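Local structure of putative uncharacterized protein PH0186 (Pyrococcus horikoshii, 2ZTS) at residues 12-15 / 19-22; 45-50 / 62-67; 146-149 / 153-156; 73-78 / 87-92. The protein binds ADP together with a magnesium ion and is probably an ATP-binding protein of the KaiC-like family, within the P-loop NTPase superfamily. One frame throughout, in Å; residues are numbered along the deposited sequence.

Contact 1: residues 12-15 / 19-22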
loop_
_atom_site.group_PDB
_atom_site.type_symbol
_atom_site.label_atom_id
_atom_site.label_comp_id
_atom_site.label_asym_id
_atom_site.label_seq_id
_atom_site.Cartn_x
_atom_site.Cartn_y
_atom_site.Cartn_z
ATOM N N VAL C 12 35.510 -3.135 -20.080
ATOM C CA VAL C 12 35.926 -4.132 -19.130
ATOM C C VAL C 12 35.102 -5.381 -19.429
ATOM O O VAL C 12 33.886 -5.349 -19.335
ATOM C CB VAL C 12 35.737 -3.543 -17.733
ATOM C CG1 VAL C 12 36.055 -4.568 -16.604
ATOM C CG2 VAL C 12 36.565 -2.252 -17.640
ATOM N N LYS C 13 35.765 -6.462 -19.809
ATOM C CA LYS C 13 35.107 -7.745 -20.125
ATOM C C LYS C 13 34.501 -8.370 -18.872
ATOM O O LYS C 13 35.157 -8.456 -17.848
ATOM C CB LYS C 13 36.084 -8.744 -20.724
ATOM C CG LYS C 13 36.824 -8.221 -22.017
ATOM C CD LYS C 13 36.099 -8.542 -23.283
ATOM C CE LYS C 13 36.104 -10.042 -23.702
ATOM N NZ LYS C 13 34.707 -10.465 -24.317
ATOM N N SER C 14 33.261 -8.815 -18.970
ATOM C CA SER C 14 32.469 -9.051 -17.771
ATOM C C SER C 14 32.962 -10.303 -17.115
ATOM O O SER C 14 32.933 -10.428 -15.934
ATOM C CB SER C 14 30.984 -9.230 -18.099
ATOM O OG SER C 14 30.785 -10.396 -18.851
ATOM N N GLY C 15 33.419 -11.230 -17.913
ATOM C CA GLY C 15 33.728 -12.547 -17.410
ATOM C C GLY C 15 32.616 -13.557 -17.574
ATOM O O GLY C 15 32.791 -14.708 -17.187
ATOM N N PHE C 19 27.547 -12.580 -22.399
ATOM C CA PHE C 19 27.107 -11.299 -21.875
ATOM C C PHE C 19 27.696 -10.076 -22.540
ATOM O O PHE C 19 27.000 -9.081 -22.727
ATOM C CB PHE C 19 27.413 -11.223 -20.366
ATOM C CG PHE C 19 26.735 -10.105 -19.694
ATOM C CD1 PHE C 19 25.344 -10.131 -19.530
ATOM C CD2 PHE C 19 27.450 -9.019 -19.220
ATOM C CE1 PHE C 19 24.693 -9.096 -18.953
ATOM C CE2 PHE C 19 26.805 -7.990 -18.595
ATOM C CZ PHE C 19 25.415 -8.021 -18.452
ATOM N N ASP C 20 28.987 -10.103 -22.845
ATOM C CA ASP C 20 29.646 -8.909 -23.386
ATOM C C ASP C 20 28.996 -8.460 -24.670
ATOM O O ASP C 20 28.885 -7.282 -24.909
ATOM C CB ASP C 20 31.149 -9.122 -23.607
ATOM C CG ASP C 20 31.898 -9.307 -22.313
ATOM O OD1 ASP C 20 31.375 -8.902 -21.248
ATOM O OD2 ASP C 20 33.018 -9.876 -22.273
ATOM N N GLU C 21 28.541 -9.404 -25.476
ATOM C CA GLU C 21 27.827 -9.084 -26.725
ATOM C C GLU C 21 26.557 -8.245 -26.535
ATOM O O GLU C 21 26.056 -7.699 -27.494
ATOM C CB GLU C 21 27.486 -10.369 -27.562
ATOM C CG GLU C 21 27.125 -11.644 -26.813
ATOM C CD GLU C 21 28.259 -12.718 -26.726
ATOM O OE1 GLU C 21 29.080 -12.679 -25.756
ATOM O OE2 GLU C 21 28.300 -13.648 -27.572
ATOM N N LEU C 22 26.025 -8.173 -25.314
ATOM C CA LEU C 22 24.845 -7.364 -25.017
ATOM C C LEU C 22 25.203 -5.909 -24.749
ATOM O O LEU C 22 24.322 -5.061 -24.769
ATOM C CB LEU C 22 24.051 -7.957 -23.819
ATOM C CG LEU C 22 23.694 -9.450 -23.891
ATOM C CD1 LEU C 22 22.875 -9.931 -22.751
ATOM C CD2 LEU C 22 23.002 -9.760 -25.174
#
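The carboxylate of D20 reaches across to K13 and S14 and is gripped there from several directions. Followed outward, D20 first brings CB to 3.9 Å from K13 NZ, its CG lying beside the backbone N (chi1 -67°). CG then stands 3.6 Å from S14 N, and the two oxygens divide the partners. OD1 accepts two bonds: the S14 amide N comes in at 3.0 Å on the syn lone pair, with an N-H...O angle of 153°, while S14 OG donates at 2.9 Å from above the carboxylate plane, about 40° out of it. OD2 turns its anti lone pair to K13 NZ in a salt bridge of 2.7 Å. The lysine chain is bent at chi2, chi3 and chi4, which curls its amine round to OD2, on the side away from OD1, and the two side chains meet at about a right angle. Serine suits position 14 because its short hydroxyl also serves I16 N; its OG lies at the edge of the F19 ring, 3.6 Å from CD2. An asparagine in place of D20 would probably leave the K13 amine without its countercharge and weaken the grip on the turn. F19 in turn packs edge-to-face on F46. The whole is a loop between strands 11-12 and 27-28, the small antiparallel sheet beside the P-loop NTPase core, its turn held by an aspartate side chain bonded to the amide and hydroxyl of S14.

Contact 2: residues 45-50 / 62-67. With ADP (adenosine-5'-diphosphate), chain H.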
loop_
_atom_site.group_PDB
_atom_site.type_symbol
_atom_site.label_atom_id
_atom_site.label_comp_id
_atom_site.label_asym_id
_atom_site.label_seq_id
_atom_site.Cartn_x
_atom_site.Cartn_y
_atom_site.Cartn_z
ATOM N N THR C 45 26.877 -14.707 -7.366
ATOM C CA THR C 45 27.541 -15.513 -8.352
ATOM C C THR C 45 28.100 -14.707 -9.520
ATOM O O THR C 45 29.269 -14.812 -9.866
ATOM C CB THR C 45 26.547 -16.592 -8.834
ATOM O OG1 THR C 45 26.303 -17.458 -7.718
ATOM C CG2 THR C 45 27.160 -17.519 -9.860
ATOM N N PHE C 46 27.237 -13.909 -10.112
ATOM C CA PHE C 46 27.547 -12.991 -11.201
ATOM C C PHE C 46 28.655 -11.985 -10.760
ATOM O O PHE C 46 29.648 -11.818 -11.453
ATOM C CB PHE C 46 26.260 -12.282 -11.523
ATOM C CG PHE C 46 26.307 -11.430 -12.712
ATOM C CD1 PHE C 46 25.633 -11.791 -13.842
ATOM C CD2 PHE C 46 27.042 -10.245 -12.698
ATOM C CE1 PHE C 46 25.679 -10.986 -14.953
ATOM C CE2 PHE C 46 27.094 -9.421 -13.824
ATOM C CZ PHE C 46 26.416 -9.771 -14.937
ATOM N N ALA C 47 28.524 -11.389 -9.574
ATOM C CA ALA C 47 29.564 -10.497 -9.004
ATOM C C ALA C 47 30.909 -11.189 -8.725
ATOM O O ALA C 47 31.989 -10.596 -8.976
ATOM C CB ALA C 47 29.089 -9.856 -7.767
ATOM N N ALA C 48 30.856 -12.448 -8.303
ATOM C CA ALA C 48 32.052 -13.194 -8.007
ATOM C C ALA C 48 32.753 -13.564 -9.308
ATOM O O ALA C 48 33.982 -13.504 -9.379
ATOM C CB ALA C 48 31.750 -14.387 -7.212
ATOM N N GLN C 49 31.967 -13.948 -10.309
ATOM C CA GLN C 49 32.487 -14.315 -11.599
ATOM C C GLN C 49 33.244 -13.145 -12.229
ATOM O O GLN C 49 34.340 -13.317 -12.803
ATOM C CB GLN C 49 31.343 -14.781 -12.514
ATOM C CG GLN C 49 31.756 -15.717 -13.642
ATOM C CD GLN C 49 30.563 -16.471 -14.223
ATOM O OE1 GLN C 49 29.640 -16.794 -13.486
ATOM N NE2 GLN C 49 30.555 -16.704 -15.544
ATOM N N PHE C 50 32.676 -11.949 -12.087
ATOM C CA PHE C 50 33.275 -10.721 -12.586
ATOM C C PHE C 50 34.652 -10.534 -11.970
ATOM O O PHE C 50 35.579 -10.175 -12.684
ATOM C CB PHE C 50 32.347 -9.527 -12.275
ATOM C CG PHE C 50 32.939 -8.132 -12.494
ATOM C CD1 PHE C 50 33.141 -7.621 -13.773
ATOM C CD2 PHE C 50 33.099 -7.273 -11.451
ATOM C CE1 PHE C 50 33.580 -6.334 -13.970
ATOM C CE2 PHE C 50 33.539 -5.941 -11.656
ATOM C CZ PHE C 50 33.763 -5.490 -12.909
ATOM N N GLY C 62 41.136 -7.536 -8.511
ATOM C CA GLY C 62 39.802 -7.223 -8.035
ATOM C C GLY C 62 39.570 -7.330 -6.546
ATOM O O GLY C 62 40.168 -8.150 -5.845
ATOM N N VAL C 63 38.704 -6.464 -6.042
ATOM C CA VAL C 63 38.309 -6.489 -4.660
ATOM C C VAL C 63 36.819 -6.904 -4.532
ATOM O O VAL C 63 35.951 -6.232 -5.029
ATOM C CB VAL C 63 38.548 -5.148 -3.987
ATOM C CG1 VAL C 63 38.099 -5.198 -2.562
ATOM C CG2 VAL C 63 40.032 -4.741 -4.075
ATOM N N PHE C 64 36.552 -7.981 -3.823
ATOM C CA PHE C 64 35.213 -8.383 -3.529
ATOM C C PHE C 64 34.935 -8.040 -2.099
ATOM O O PHE C 64 35.513 -8.636 -1.176
ATOM C CB PHE C 64 35.074 -9.860 -3.820
ATOM C CG PHE C 64 33.651 -10.358 -3.867
ATOM C CD1 PHE C 64 33.118 -10.786 -5.050
ATOM C CD2 PHE C 64 32.880 -10.459 -2.694
ATOM C CE1 PHE C 64 31.801 -11.231 -5.120
ATOM C CE2 PHE C 64 31.562 -10.920 -2.743
ATOM C CZ PHE C 64 31.026 -11.327 -3.978
ATOM N N VAL C 65 34.052 -7.061 -1.886
ATOM C CA VAL C 65 33.673 -6.667 -0.535
ATOM C C VAL C 65 32.380 -7.405 -0.248
ATOM O O VAL C 65 31.465 -7.317 -1.054
ATOM C CB VAL C 65 33.401 -5.200 -0.457
ATOM C CG1 VAL C 65 32.942 -4.787 0.904
ATOM C CG2 VAL C 65 34.612 -4.372 -0.968
ATOM N N THR C 66 32.294 -8.119 0.883
ATOM C CA THR C 66 31.073 -8.741 1.299
ATOM C C THR C 66 30.690 -8.548 2.761
ATOM O O THR C 66 31.494 -8.711 3.650
ATOM C CB THR C 66 31.095 -10.251 0.901
ATOM O OG1 THR C 66 29.974 -10.934 1.480
ATOM C CG2 THR C 66 32.336 -10.974 1.346
ATOM N N LEU C 67 29.441 -8.159 2.995
ATOM C CA LEU C 67 28.865 -8.129 4.341
ATOM C C LEU C 67 27.693 -9.115 4.429
ATOM O O LEU C 67 26.972 -9.183 5.419
ATOM C CB LEU C 67 28.444 -6.660 4.646
ATOM C CG LEU C 67 29.289 -5.706 5.518
ATOM C CD1 LEU C 67 30.585 -6.255 6.113
ATOM C CD2 LEU C 67 29.535 -4.409 4.822
HETATM P PB ADP H . 21.602 -14.209 -4.807
HETATM O O1B ADP H . 20.912 -13.475 -5.874
HETATM O O2B ADP H . 20.695 -14.496 -3.604
HETATM O O3B ADP H . 22.926 -13.508 -4.332
HETATM P PA ADP H . 23.265 -16.490 -5.585
HETATM O O1A ADP H . 24.349 -15.909 -6.519
HETATM O O2A ADP H . 23.761 -16.751 -4.182
HETATM O O3A ADP H . 21.899 -15.609 -5.582
HETATM O "O5'" ADP H . 22.740 -17.786 -6.340
HETATM C "C5'" ADP H . 22.827 -19.062 -5.794
HETATM C "C4'" ADP H . 22.180 -20.084 -6.698
HETATM O "O4'" ADP H . 23.009 -20.603 -7.712
HETATM C "C3'" ADP H . 21.688 -21.255 -5.872
HETATM O "O3'" ADP H . 20.472 -20.851 -5.239
HETATM C "C2'" ADP H . 21.623 -22.360 -6.908
HETATM O "O2'" ADP H . 20.430 -22.348 -7.611
HETATM C "C1'" ADP H . 22.737 -21.997 -7.897
HETATM N N9 ADP H . 24.005 -22.692 -7.626
HETATM C C8 ADP H . 24.840 -22.505 -6.531
HETATM N N7 ADP H . 25.924 -23.298 -6.667
HETATM C C5 ADP H . 25.763 -24.025 -7.808
HETATM C C6 ADP H . 26.550 -24.984 -8.439
HETATM N N6 ADP H . 27.828 -25.171 -8.079
HETATM N N1 ADP H . 26.111 -25.522 -9.651
HETATM C C2 ADP H . 24.915 -25.112 -10.218
HETATM N N3 ADP H . 24.131 -24.139 -9.589
HETATM C C4 ADP H . 24.561 -23.627 -8.419
#
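F64 points its ring from the strand onto the backbone of the helix, touching A47 and A48. With CG anti to the backbone N (chi1 -166°), the phenylalanine leans away from its strand, and its CE1 corner does the touching. CE1 lies 3.5 Å from A48 CA and 3.7 Å from A47 C; the latter atom, like A48 N, sits at the ring edge, whereas A48 CA approaches obliquely. The methyl groups follow, A48 CB at 3.8 Å and A47 CB at 4.0 Å from CE1. Alanine suits both places: its single methyl lets the ring come down to the helix backbone. This is the packing of a P-loop NTPase: the helix 43-58 that follows the Walker A loop lies against the parallel part of the central sheet, here on strand 62-66, with V140 of the adjoining strand 138-142 touching both A47 and F64. Near the start of the same helix, T45 holds the ADP alpha-phosphate. Its chi1 of -67° sets OG1 beside the backbone N, which lets both donate to one oxygen: OG1 to O1A at 2.8 Å, and N to O1A at 2.9 Å with an N-H...O angle of 158°.

Contact 3: residues 146-149 / 153-156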
loop_
_atom_site.group_PDB
_atom_site.type_symbol
_atom_site.label_atom_id
_atom_site.label_comp_id
_atom_site.label_asym_id
_atom_site.label_seq_id
_atom_site.Cartn_x
_atom_site.Cartn_y
_atom_site.Cartn_z
ATOM N N SER C 146 22.990 -5.437 2.952
ATOM C CA SER C 146 23.808 -6.008 4.003
ATOM C C SER C 146 24.428 -4.869 4.832
ATOM O O SER C 146 24.546 -4.991 6.082
ATOM C CB SER C 146 24.884 -6.966 3.455
ATOM O OG SER C 146 25.975 -6.279 2.731
ATOM N N ILE C 147 24.778 -3.760 4.165
ATOM C CA ILE C 147 25.277 -2.580 4.845
ATOM C C ILE C 147 24.140 -1.930 5.646
ATOM O O ILE C 147 24.285 -1.584 6.798
ATOM C CB ILE C 147 25.869 -1.528 3.873
ATOM C CG1 ILE C 147 27.078 -2.071 3.092
ATOM C CG2 ILE C 147 26.197 -0.260 4.635
ATOM C CD1 ILE C 147 27.550 -1.112 1.965
ATOM N N ALA C 148 23.032 -1.692 4.993
ATOM C CA ALA C 148 21.947 -0.986 5.597
ATOM C C ALA C 148 21.440 -1.684 6.839
ATOM O O ALA C 148 21.149 -1.013 7.845
ATOM C CB ALA C 148 20.768 -0.789 4.567
ATOM N N LEU C 149 21.312 -3.009 6.769
ATOM C CA LEU C 149 20.781 -3.754 7.907
ATOM C C LEU C 149 21.700 -3.675 9.098
ATOM O O LEU C 149 21.248 -3.940 10.192
ATOM C CB LEU C 149 20.537 -5.218 7.567
ATOM C CG LEU C 149 19.406 -5.364 6.512
ATOM C CD1 LEU C 149 19.408 -6.751 5.957
ATOM C CD2 LEU C 149 18.034 -4.989 7.142
ATOM N N GLU C 153 20.431 2.987 12.176
ATOM C CA GLU C 153 19.160 3.331 11.587
ATOM C C GLU C 153 19.231 2.964 10.087
ATOM O O GLU C 153 20.026 3.534 9.341
ATOM C CB GLU C 153 18.885 4.834 11.812
ATOM C CG GLU C 153 18.172 5.194 13.129
ATOM C CD GLU C 153 18.135 6.724 13.390
ATOM O OE1 GLU C 153 17.469 7.483 12.620
ATOM O OE2 GLU C 153 18.797 7.179 14.372
ATOM N N GLU C 154 18.432 1.980 9.688
ATOM C CA GLU C 154 18.465 1.400 8.369
ATOM C C GLU C 154 18.250 2.450 7.294
ATOM O O GLU C 154 18.960 2.469 6.305
ATOM C CB GLU C 154 17.399 0.257 8.241
ATOM C CG GLU C 154 17.323 -0.355 6.848
ATOM C CD GLU C 154 16.411 -1.574 6.752
ATOM O OE1 GLU C 154 15.832 -1.941 7.780
ATOM O OE2 GLU C 154 16.272 -2.179 5.653
ATOM N N ARG C 155 17.331 3.382 7.512
ATOM C CA ARG C 155 17.155 4.479 6.564
ATOM C C ARG C 155 18.359 5.449 6.327
ATOM O O ARG C 155 18.324 6.179 5.389
ATOM C CB ARG C 155 15.944 5.299 6.919
ATOM C CG ARG C 155 16.112 6.242 8.136
ATOM C CD ARG C 155 14.727 6.745 8.647
ATOM N NE ARG C 155 14.814 8.042 9.317
ATOM C CZ ARG C 155 14.225 9.202 8.930
ATOM N NH1 ARG C 155 13.461 9.295 7.826
ATOM N NH2 ARG C 155 14.414 10.294 9.688
ATOM N N LYS C 156 19.394 5.428 7.150
ATOM C CA LYS C 156 20.614 6.203 6.889
ATOM C C LYS C 156 21.443 5.635 5.745
ATOM O O LYS C 156 22.472 6.159 5.406
ATOM C CB LYS C 156 21.504 6.319 8.141
ATOM C CG LYS C 156 20.789 6.804 9.456
ATOM C CD LYS C 156 20.324 8.265 9.417
ATOM C CE LYS C 156 21.066 9.152 10.391
ATOM N NZ LYS C 156 21.319 10.523 9.724
#
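Close van der Waals packing joins A148 and L149, on helix 144-149, to E154 in the short 3-10 turn that leads into helix 157-171. The backbones come near at A148 and E154, whose CA atoms are 5.0 Å apart, and the small methyl of alanine permits that approach. A148 O lies 3.6 Å from E154 CA, and A148 CB stands 4.2 Å from E154 CG, so the aliphatic base of the glutamate rests beside the alanine. From there the chain of E154 runs extended, with CG anti to its backbone N (chi1 177°), and carries the carboxylate alongside L149. The two side chains lie next to each other and point the same way. One branch of the leucine does the touching: CD2 is 3.6 Å from OE2 and 3.8 Å from both CD and OE1. The methyl thus borders the carboxylate, whose OE2 has partners outside the two segments, a hydrogen bond with Y192 OH and a salt bridge to R191. Glutamate suits the place because its methylene groups can pack on A148 while its carboxylate end lies beside L149 CD2 and reaches these two partners. L149 also packs on F197 of the second subunit, and E154 on R158 of that subunit. The contact therefore closes the turn between helices 144-149 and 157-171, the first of which follows sheet strand 138-142, at a border between subunits.

Contact 4: residues 73-78 / 87-92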
loop_
_atom_site.group_PDB
_atom_site.type_symbol
_atom_site.label_atom_id
_atom_site.label_comp_id
_atom_site.label_asym_id
_atom_site.label_seq_id
_atom_site.Cartn_x
_atom_site.Cartn_y
_atom_site.Cartn_z
ATOM N N ASP C 73 33.428 -18.442 3.557
ATOM C CA ASP C 73 32.175 -18.931 3.007
ATOM C C ASP C 73 32.206 -18.716 1.518
ATOM O O ASP C 73 31.781 -19.558 0.754
ATOM C CB ASP C 73 30.967 -18.168 3.567
ATOM C CG ASP C 73 30.774 -18.372 5.054
ATOM O OD1 ASP C 73 31.062 -19.478 5.549
ATOM O OD2 ASP C 73 30.281 -17.470 5.805
ATOM N N LEU C 74 32.668 -17.551 1.107
ATOM C CA LEU C 74 32.695 -17.220 -0.315
ATOM C C LEU C 74 33.722 -18.113 -1.052
ATOM O O LEU C 74 33.410 -18.629 -2.107
ATOM C CB LEU C 74 32.947 -15.731 -0.503
ATOM C CG LEU C 74 33.149 -15.101 -1.884
ATOM C CD1 LEU C 74 31.887 -15.043 -2.743
ATOM C CD2 LEU C 74 33.658 -13.721 -1.614
ATOM N N ARG C 75 34.891 -18.349 -0.474
ATOM C CA ARG C 75 35.864 -19.238 -1.110
ATOM C C ARG C 75 35.295 -20.644 -1.278
ATOM O O ARG C 75 35.374 -21.219 -2.356
ATOM C CB ARG C 75 37.156 -19.345 -0.320
ATOM C CG ARG C 75 37.937 -18.031 -0.169
ATOM C CD ARG C 75 39.276 -18.130 0.653
ATOM N NE ARG C 75 39.727 -16.783 0.989
ATOM C CZ ARG C 75 39.750 -16.238 2.194
ATOM N NH1 ARG C 75 39.336 -16.896 3.267
ATOM N NH2 ARG C 75 40.096 -14.962 2.313
ATOM N N ARG C 76 34.700 -21.175 -0.216
ATOM C CA ARG C 76 34.083 -22.519 -0.256
ATOM C C ARG C 76 32.955 -22.561 -1.304
ATOM O O ARG C 76 32.846 -23.512 -2.076
ATOM C CB ARG C 76 33.546 -22.932 1.151
ATOM C CG ARG C 76 32.639 -24.185 1.204
ATOM C CD ARG C 76 31.846 -24.404 2.531
ATOM N NE ARG C 76 30.767 -25.392 2.308
ATOM C CZ ARG C 76 30.121 -26.098 3.252
ATOM N NH1 ARG C 76 30.399 -25.961 4.535
ATOM N NH2 ARG C 76 29.187 -26.980 2.886
ATOM N N GLU C 77 32.130 -21.516 -1.347
ATOM C CA GLU C 77 30.972 -21.538 -2.211
ATOM C C GLU C 77 31.406 -21.476 -3.668
ATOM O O GLU C 77 30.871 -22.199 -4.507
ATOM C CB GLU C 77 29.981 -20.431 -1.833
ATOM C CG GLU C 77 28.860 -20.926 -0.894
ATOM C CD GLU C 77 28.430 -19.899 0.140
ATOM O OE1 GLU C 77 28.150 -18.745 -0.268
ATOM O OE2 GLU C 77 28.399 -20.247 1.362
HETATM N N MSE C 78 32.434 -20.675 -3.952
HETATM C CA MSE C 78 32.846 -20.426 -5.306
HETATM C C MSE C 78 33.742 -21.566 -5.789
HETATM O O MSE C 78 33.897 -21.774 -7.016
HETATM C CB MSE C 78 33.525 -19.062 -5.417
HETATM C CG MSE C 78 32.604 -17.831 -5.138
HETATM SE SE MSE C 78 30.955 -17.908 -6.236
HETATM C CE MSE C 78 29.643 -17.109 -4.920
ATOM N N LYS C 87 43.980 -18.974 -4.414
ATOM C CA LYS C 87 45.143 -18.956 -5.298
ATOM C C LYS C 87 45.448 -17.517 -5.733
ATOM O O LYS C 87 46.592 -17.064 -5.652
ATOM C CB LYS C 87 44.899 -19.868 -6.498
ATOM C CG LYS C 87 46.059 -19.913 -7.508
ATOM C CD LYS C 87 45.610 -20.515 -8.836
ATOM C CE LYS C 87 46.766 -20.611 -9.834
ATOM N NZ LYS C 87 47.308 -19.244 -10.172
ATOM N N TYR C 88 44.422 -16.766 -6.154
ATOM C CA TYR C 88 44.654 -15.393 -6.642
ATOM C C TYR C 88 44.863 -14.392 -5.526
ATOM O O TYR C 88 45.562 -13.408 -5.717
ATOM C CB TYR C 88 43.570 -14.971 -7.669
ATOM C CG TYR C 88 43.681 -15.789 -8.935
ATOM C CD1 TYR C 88 44.573 -15.440 -9.938
ATOM C CD2 TYR C 88 42.964 -16.952 -9.081
ATOM C CE1 TYR C 88 44.724 -16.226 -11.051
ATOM C CE2 TYR C 88 43.068 -17.722 -10.193
ATOM C CZ TYR C 88 43.963 -17.364 -11.180
ATOM O OH TYR C 88 44.053 -18.160 -12.316
ATOM N N GLU C 89 44.327 -14.674 -4.341
ATOM C CA GLU C 89 44.624 -13.913 -3.144
ATOM C C GLU C 89 46.112 -13.968 -2.780
ATOM O O GLU C 89 46.694 -12.938 -2.438
ATOM C CB GLU C 89 43.779 -14.419 -1.964
ATOM C CG GLU C 89 42.308 -13.981 -2.016
ATOM C CD GLU C 89 41.469 -14.650 -0.942
ATOM O OE1 GLU C 89 41.297 -14.060 0.125
ATOM O OE2 GLU C 89 41.053 -15.794 -1.126
ATOM N N LYS C 90 46.721 -15.159 -2.845
ATOM C CA LYS C 90 48.146 -15.314 -2.489
ATOM C C LYS C 90 48.979 -14.580 -3.530
ATOM O O LYS C 90 49.932 -13.875 -3.173
ATOM C CB LYS C 90 48.573 -16.783 -2.380
ATOM C CG LYS C 90 47.609 -17.699 -1.632
ATOM C CD LYS C 90 48.305 -18.679 -0.694
ATOM C CE LYS C 90 49.089 -19.753 -1.446
ATOM N NZ LYS C 90 50.530 -19.820 -0.957
ATOM N N GLU C 91 48.562 -14.661 -4.801
ATOM C CA GLU C 91 49.189 -13.855 -5.871
ATOM C C GLU C 91 48.875 -12.346 -5.809
ATOM O O GLU C 91 49.295 -11.613 -6.692
ATOM C CB GLU C 91 48.800 -14.379 -7.270
ATOM C CG GLU C 91 49.417 -15.720 -7.635
ATOM C CD GLU C 91 48.790 -16.404 -8.856
ATOM O OE1 GLU C 91 48.386 -15.706 -9.816
ATOM O OE2 GLU C 91 48.729 -17.664 -8.853
ATOM N N GLY C 92 48.149 -11.864 -4.799
ATOM C CA GLY C 92 47.719 -10.452 -4.767
ATOM C C GLY C 92 46.777 -9.891 -5.877
ATOM O O GLY C 92 46.621 -8.673 -5.991
#
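The guanidinium of R75 presents an edge to the carboxylate of E89, and the two flat groups are almost coplanar, 16° apart. It is a side-on, two-nitrogen grip: NE donates to OE2 at 2.7 Å and NH2 to OE1 at 2.7 Å, with N-H...O angles of 156° and 154°. Each oxygen uses its syn lone pair, and each lies close to the guanidinium plane. This fixes the rotation of both groups. The R75 chain is extended from CG to NE, its CG beside the backbone N, which carries the head across from its helix; CD passes 3.4 Å from OE2. The bridge ties helix 71-79 to helix 85-90, the two helices between strands 62-66 and 94-97 in this P-loop NTPase fold, and both side chains also touch I96 of the latter strand. A leucine in place of R75 is likely to leave the E89 carboxylate without its mate and free to turn. Arginine and glutamate suit this surface, where long chains can span helices whose nearest CA atoms, those of R75 and K87, are 10.2 Å apart. G92, with its positive phi, ends the second helix in a Schellman motif.

Overall arrangement
Contact 2 lies nearest the middle of the chain, about 5 Å from its centre, and holds T45 of the ADP pocket. Contact 1 packs against it from segments 12-15 and 19-22: F19 CZ is 4.1 Å from F46 CZ, and S14 O 3.5 Å from F50 CD1. Contact 4 adjoins it through helix 71-79, where F64 CD2 meets L74 CD2 at 3.5 Å and A48 CB meets M78 SE at 3.7 Å. Contact 3 joins through L67, whose CD2 is 3.8 Å from I147 CG1. Contacts 1 and 3 lie on opposite sides of the chain's centre, about 31 Å between their centres. Contacts 3 and 4 both touch the second subunit, whose K222 NZ and M223 N hydrogen-bond to the ADP.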